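PDB 6NP1: aminoglycoside N(3)-acetyltransferase from Enterobacter cloacae, which probably confers resistance to 2-deoxystreptamine antibiotics such as gentamicin and kanamycin by transferring an acetyl group from acetyl-CoA to their 3-amino group. Local coordinates for residues N55-V60 with A119-I124; G72-P77 with R184-M189. All blocks are in the same frame, centred on the assembly; numbering follows the deposited sequence.

Contact 1 of 2, residues N55-V60 with A119-I124; sequences NILAFV and ASMAAI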
loop_
_atom_site.group_PDB
_atom_site.type_symbol
_atom_site.label_atom_id
_atom_site.label_comp_id
_atom_site.label_asym_id
_atom_site.label_seq_id
_atom_site.Cartn_x
_atom_site.Cartn_y
_atom_site.Cartn_z
ATOM N N ASN A 55 13.370 2.101 -7.279
ATOM C CA ASN A 55 12.040 2.700 -7.166
ATOM C C ASN A 55 11.408 2.365 -5.807
ATOM O O ASN A 55 11.651 1.302 -5.244
ATOM C CB ASN A 55 11.066 2.209 -8.248
ATOM C CG ASN A 55 11.520 2.569 -9.649
ATOM O OD1 ASN A 55 11.208 3.633 -10.162
ATOM N ND2 ASN A 55 12.273 1.617 -10.274
ATOM N N ILE A 56 10.658 3.340 -5.286
ATOM C CA ILE A 56 9.803 3.181 -4.103
ATOM C C ILE A 56 8.338 3.311 -4.517
ATOM O O ILE A 56 7.964 4.204 -5.288
ATOM C CB ILE A 56 10.123 4.241 -3.043
ATOM C CG1 ILE A 56 11.518 4.034 -2.562
ATOM C CG2 ILE A 56 9.099 4.186 -1.838
ATOM C CD1 ILE A 56 12.102 5.255 -1.877
ATOM N N LEU A 57 7.510 2.403 -4.006
ATOM C CA LEU A 57 6.069 2.502 -4.183
ATOM C C LEU A 57 5.426 2.432 -2.804
ATOM O O LEU A 57 5.690 1.506 -2.028
ATOM C CB LEU A 57 5.499 1.373 -5.068
ATOM C CG LEU A 57 3.987 1.340 -5.274
ATOM C CD1 LEU A 57 3.519 2.463 -6.147
ATOM C CD2 LEU A 57 3.597 0.011 -5.896
ATOM N N ALA A 58 4.552 3.386 -2.515
ATOM C CA ALA A 58 3.912 3.423 -1.206
ATOM C C ALA A 58 2.398 3.541 -1.365
ATOM O O ALA A 58 1.898 4.296 -2.200
ATOM C CB ALA A 58 4.415 4.647 -0.374
ATOM N N PHE A 59 1.662 2.798 -0.529
ATOM C CA PHE A 59 0.205 2.993 -0.464
ATOM C C PHE A 59 -0.142 4.157 0.474
ATOM O O PHE A 59 -0.019 4.038 1.698
ATOM C CB PHE A 59 -0.453 1.693 0.015
ATOM C CG PHE A 59 -1.963 1.814 0.267
ATOM C CD1 PHE A 59 -2.791 2.573 -0.543
ATOM C CD2 PHE A 59 -2.512 1.081 1.297
ATOM C CE1 PHE A 59 -4.177 2.638 -0.273
ATOM C CE2 PHE A 59 -3.881 1.096 1.557
ATOM C CZ PHE A 59 -4.700 1.877 0.777
ATOM N N VAL A 60 -0.540 5.285 -0.095
ATOM C CA VAL A 60 -0.729 6.484 0.702
ATOM C C VAL A 60 -2.192 6.838 0.890
ATOM O O VAL A 60 -2.507 7.524 1.870
ATOM C CB VAL A 60 0.046 7.683 0.108
ATOM C CG1 VAL A 60 1.528 7.266 -0.098
ATOM C CG2 VAL A 60 -0.571 8.121 -1.200
ATOM N N ALA A 119 -7.454 4.388 -3.153
ATOM C CA ALA A 119 -6.349 3.424 -3.232
ATOM C C ALA A 119 -5.032 4.091 -3.653
ATOM O O ALA A 119 -4.076 3.417 -4.068
ATOM C CB ALA A 119 -6.722 2.296 -4.190
ATOM N N SER A 120 -4.928 5.403 -3.478
ATOM C CA SER A 120 -3.870 6.170 -4.133
ATOM C C SER A 120 -2.469 5.709 -3.736
ATOM O O SER A 120 -2.175 5.441 -2.564
ATOM C CB SER A 120 -4.058 7.671 -3.816
ATOM O OG SER A 120 -3.070 8.431 -4.507
ATOM N N MET A 121 -1.595 5.571 -4.755
ATOM C CA MET A 121 -0.250 5.097 -4.564
ATOM C C MET A 121 0.695 6.221 -4.932
ATOM O O MET A 121 0.449 6.930 -5.897
ATOM C CB MET A 121 0.055 3.905 -5.491
ATOM C CG MET A 121 -0.949 2.786 -5.380
ATOM S SD MET A 121 -0.705 1.791 -3.910
ATOM C CE MET A 121 1.018 1.601 -3.697
ATOM N N ALA A 122 1.807 6.320 -4.215
ATOM C CA ALA A 122 2.856 7.276 -4.556
ATOM C C ALA A 122 4.103 6.510 -4.979
ATOM O O ALA A 122 4.411 5.466 -4.404
ATOM C CB ALA A 122 3.203 8.177 -3.364
ATOM N N ALA A 123 4.811 7.030 -5.984
ATOM C CA ALA A 123 6.026 6.351 -6.427
ATOM C C ALA A 123 7.163 7.325 -6.688
ATOM O O ALA A 123 6.948 8.420 -7.221
ATOM C CB ALA A 123 5.750 5.515 -7.691
ATOM N N ILE A 124 8.364 6.925 -6.278
ATOM C CA ILE A 124 9.583 7.706 -6.481
ATOM C C ILE A 124 10.550 6.832 -7.270
ATOM O O ILE A 124 10.775 5.668 -6.894
ATOM C CB ILE A 124 10.216 8.123 -5.140
ATOM C CG1 ILE A 124 9.348 9.160 -4.407
ATOM C CG2 ILE A 124 11.655 8.702 -5.370
ATOM C CD1 ILE A 124 9.637 9.200 -2.924
#
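Two antiparallel strands of the mixed sheet, 55-59 and 121-124, pair here, their axes 4.7 Å apart and running at 165°. I56 faces I124 and A58 faces A122 as hydrogen-bonded pairs; the former is closed by I56 N to I124 O at 2.8 Å and I124 N to I56 O at 2.9 Å. Past the strand end, V60 N still bonds S120 O at 3.0 Å. The non-hydrogen-bonded pairs L57-A123 and F59-M121 send their side chains to the face opposite those of I56, A58, A122 and I124. There M121 folds back at chi2 (-77°) and chi3 (-40°), which lays CE against L57 CG at a tight 3.4 Å and brings SD to 3.9 Å from F59 CB. The sulfur also makes a Met-aromatic contact with F59, oblique to the ring. At the ring edge, S120 O lies near the plane, 3.6 Å from F59 CD1. Strand 22-27 flanks 55-59 on its other side, M24 touching both F59 and M121. On the I56/A58 face, V60 CG1 meets A122 CB at 3.8 Å, and helix 101-106 packs over A58 and I124 through I105.

Contact 2 of 2, residues G72-P77 with R184-M189; sequences GHDAPP and RVTYSM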
loop_
_atom_site.group_PDB
_atom_site.type_symbol
_atom_site.label_atom_id
_atom_site.label_comp_id
_atom_site.label_asym_id
_atom_site.label_seq_id
_atom_site.Cartn_x
_atom_site.Cartn_y
_atom_site.Cartn_z
ATOM N N GLY A 72 -22.016 1.774 0.140
ATOM C CA GLY A 72 -23.311 1.115 0.092
ATOM C C GLY A 72 -24.409 1.872 -0.635
ATOM O O GLY A 72 -25.513 1.329 -0.791
ATOM N N HIS A 73 -24.152 3.101 -1.082
ATOM C CA HIS A 73 -25.121 3.924 -1.806
ATOM C C HIS A 73 -24.818 3.917 -3.303
ATOM O O HIS A 73 -23.653 3.925 -3.723
ATOM C CB HIS A 73 -25.119 5.381 -1.292
ATOM C CG HIS A 73 -25.275 5.521 0.195
ATOM N ND1 HIS A 73 -26.505 5.669 0.800
ATOM C CD2 HIS A 73 -24.363 5.563 1.198
ATOM C CE1 HIS A 73 -26.350 5.767 2.108
ATOM N NE2 HIS A 73 -25.059 5.720 2.378
ATOM N N ASP A 74 -25.869 3.938 -4.123
ATOM C CA ASP A 74 -25.614 3.947 -5.562
ATOM C C ASP A 74 -25.318 5.339 -6.101
ATOM O O ASP A 74 -25.138 5.504 -7.312
ATOM C CB ASP A 74 -26.781 3.307 -6.313
ATOM C CG ASP A 74 -26.867 1.805 -6.065
ATOM O OD1 ASP A 74 -25.985 1.056 -6.564
ATOM O OD2 ASP A 74 -27.789 1.378 -5.341
ATOM N N ALA A 75 -25.286 6.336 -5.228
ATOM C CA ALA A 75 -24.808 7.677 -5.535
ATOM C C ALA A 75 -24.383 8.320 -4.223
ATOM O O ALA A 75 -24.839 7.899 -3.152
ATOM C CB ALA A 75 -25.897 8.514 -6.234
ATOM N N PRO A 76 -23.504 9.327 -4.261
ATOM C CA PRO A 76 -23.094 9.954 -2.993
ATOM C C PRO A 76 -24.270 10.676 -2.367
ATOM O O PRO A 76 -25.027 11.332 -3.091
ATOM C CB PRO A 76 -21.992 10.928 -3.411
ATOM C CG PRO A 76 -22.250 11.208 -4.911
ATOM C CD PRO A 76 -22.837 9.909 -5.431
ATOM N N PRO A 77 -24.468 10.552 -1.052
ATOM C CA PRO A 77 -25.558 11.291 -0.394
ATOM C C PRO A 77 -25.450 12.776 -0.693
ATOM O O PRO A 77 -24.361 13.345 -0.761
ATOM C CB PRO A 77 -25.345 10.995 1.092
ATOM C CG PRO A 77 -24.624 9.698 1.109
ATOM C CD PRO A 77 -23.724 9.725 -0.096
ATOM N N ARG A 184 -17.990 -7.734 -2.179
ATOM C CA ARG A 184 -17.713 -6.543 -2.944
ATOM C C ARG A 184 -18.330 -5.370 -2.206
ATOM O O ARG A 184 -19.225 -5.546 -1.364
ATOM C CB ARG A 184 -18.271 -6.655 -4.371
ATOM C CG ARG A 184 -17.470 -7.617 -5.284
ATOM C CD ARG A 184 -18.193 -7.742 -6.626
ATOM N NE ARG A 184 -17.914 -6.616 -7.527
ATOM C CZ ARG A 184 -16.709 -6.246 -7.942
ATOM N NH1 ARG A 184 -15.637 -6.973 -7.595
ATOM N NH2 ARG A 184 -16.566 -5.208 -8.765
ATOM N N VAL A 185 -17.817 -4.174 -2.511
ATOM C CA VAL A 185 -18.339 -2.940 -1.933
ATOM C C VAL A 185 -18.637 -1.970 -3.059
ATOM O O VAL A 185 -18.011 -2.000 -4.122
ATOM C CB VAL A 185 -17.379 -2.296 -0.904
ATOM C CG1 VAL A 185 -17.242 -3.157 0.373
ATOM C CG2 VAL A 185 -16.002 -1.906 -1.568
ATOM N N THR A 186 -19.612 -1.078 -2.816
ATOM C CA THR A 186 -19.925 0.018 -3.726
ATOM C C THR A 186 -19.614 1.321 -3.011
ATOM O O THR A 186 -19.972 1.479 -1.832
ATOM C CB THR A 186 -21.401 -0.021 -4.156
ATOM O OG1 THR A 186 -21.665 -1.255 -4.827
ATOM C CG2 THR A 186 -21.761 1.174 -5.092
ATOM N N TYR A 187 -18.887 2.209 -3.695
ATOM C CA TYR A 187 -18.627 3.542 -3.153
ATOM C C TYR A 187 -18.423 4.562 -4.270
ATOM O O TYR A 187 -18.387 4.254 -5.469
ATOM C CB TYR A 187 -17.441 3.513 -2.171
ATOM C CG TYR A 187 -16.136 2.978 -2.775
ATOM C CD1 TYR A 187 -15.807 1.622 -2.679
ATOM C CD2 TYR A 187 -15.237 3.828 -3.406
ATOM C CE1 TYR A 187 -14.600 1.139 -3.220
ATOM C CE2 TYR A 187 -14.050 3.344 -3.928
ATOM C CZ TYR A 187 -13.748 2.017 -3.842
ATOM O OH TYR A 187 -12.553 1.560 -4.379
ATOM N N SER A 188 -18.330 5.828 -3.868
ATOM C CA SER A 188 -18.211 6.917 -4.814
ATOM C C SER A 188 -17.035 7.816 -4.435
ATOM O O SER A 188 -16.773 8.045 -3.247
ATOM C CB SER A 188 -19.532 7.777 -4.850
ATOM O OG SER A 188 -20.660 7.000 -5.252
ATOM N N MET A 189 -16.317 8.292 -5.444
ATOM C CA MET A 189 -15.183 9.182 -5.275
ATOM C C MET A 189 -15.322 10.405 -6.161
ATOM O O MET A 189 -15.792 10.315 -7.302
ATOM C CB MET A 189 -13.842 8.479 -5.612
ATOM C CG MET A 189 -13.522 7.375 -4.643
ATOM S SD MET A 189 -12.919 7.921 -3.012
ATOM C CE MET A 189 -13.864 6.904 -1.865
HETATM O O HOH W 1 -21.775 5.453 -3.288
#
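G72 and T186 make the direct polar link: G72 N donates to T186 O over 2.9 Å, with a nearly straight N-H...O angle of 171°. At the positive phi of G72 (89°), a beta carbon would press on the carbonyl oxygen of the residue before. One residue on, the loop meets the T186 side chain through its methyl branch, with T186 CG2 lying 3.6 Å from H73 O. A chi1 of -60° sets T186 OG1 beside the backbone N and leaves the methyl, anti to that N, to meet this carbonyl. The same H73 carbonyl takes a hydrogen bond from a water, at an unusually short 2.5 Å from H73 O, and this water accepts one from S188 OG at 2.7 Å, so a single water bridges loop and strand. Beside it, the hydroxyl oxygen S188 OG lies 3.6 Å from the ring methylene P76 CD, a van der Waals contact and not a hydrogen bond.

Further out, T201 OG1 hydrogen-bonds S188 OG as well, giving the hydroxyl a partner on the adjoining strand besides the water. T70 OG1 bonds the backbone N of S188. Within the loop, P77 CG stands 4.1 Å above one face of the H73 imidazole, over its centre, and P77 is the N-cap of the next helix.

The contact thus places the connection between helices 67-70 and 78-83 along strand 184-193, at the surface of the two-stranded antiparallel sheet that this strand forms with 196-205, where W199 touches both P76 and S188.

Contact 1 is buried in the mixed sheet and contact 2 lies at the surface, their centres about 7 Å and about 22 Å from the centre of the chain. The two centres are about 25 Å apart and the nearest atoms about 6 Å, without touching. Their segments alternate: the chain runs from the central sheet to the loop against the two-stranded sheet, back to the central sheet, and then into strand 184-193. Contact 1 borders the magnesium and acetyl-CoA sites: the N55 side chain is about 5 Å from a bound magnesium ion and hydrogen-bonds the backbone of D127, a magnesium ligand, while F59 touches T168, which binds acetyl-CoA. Contact 2 lies away from both.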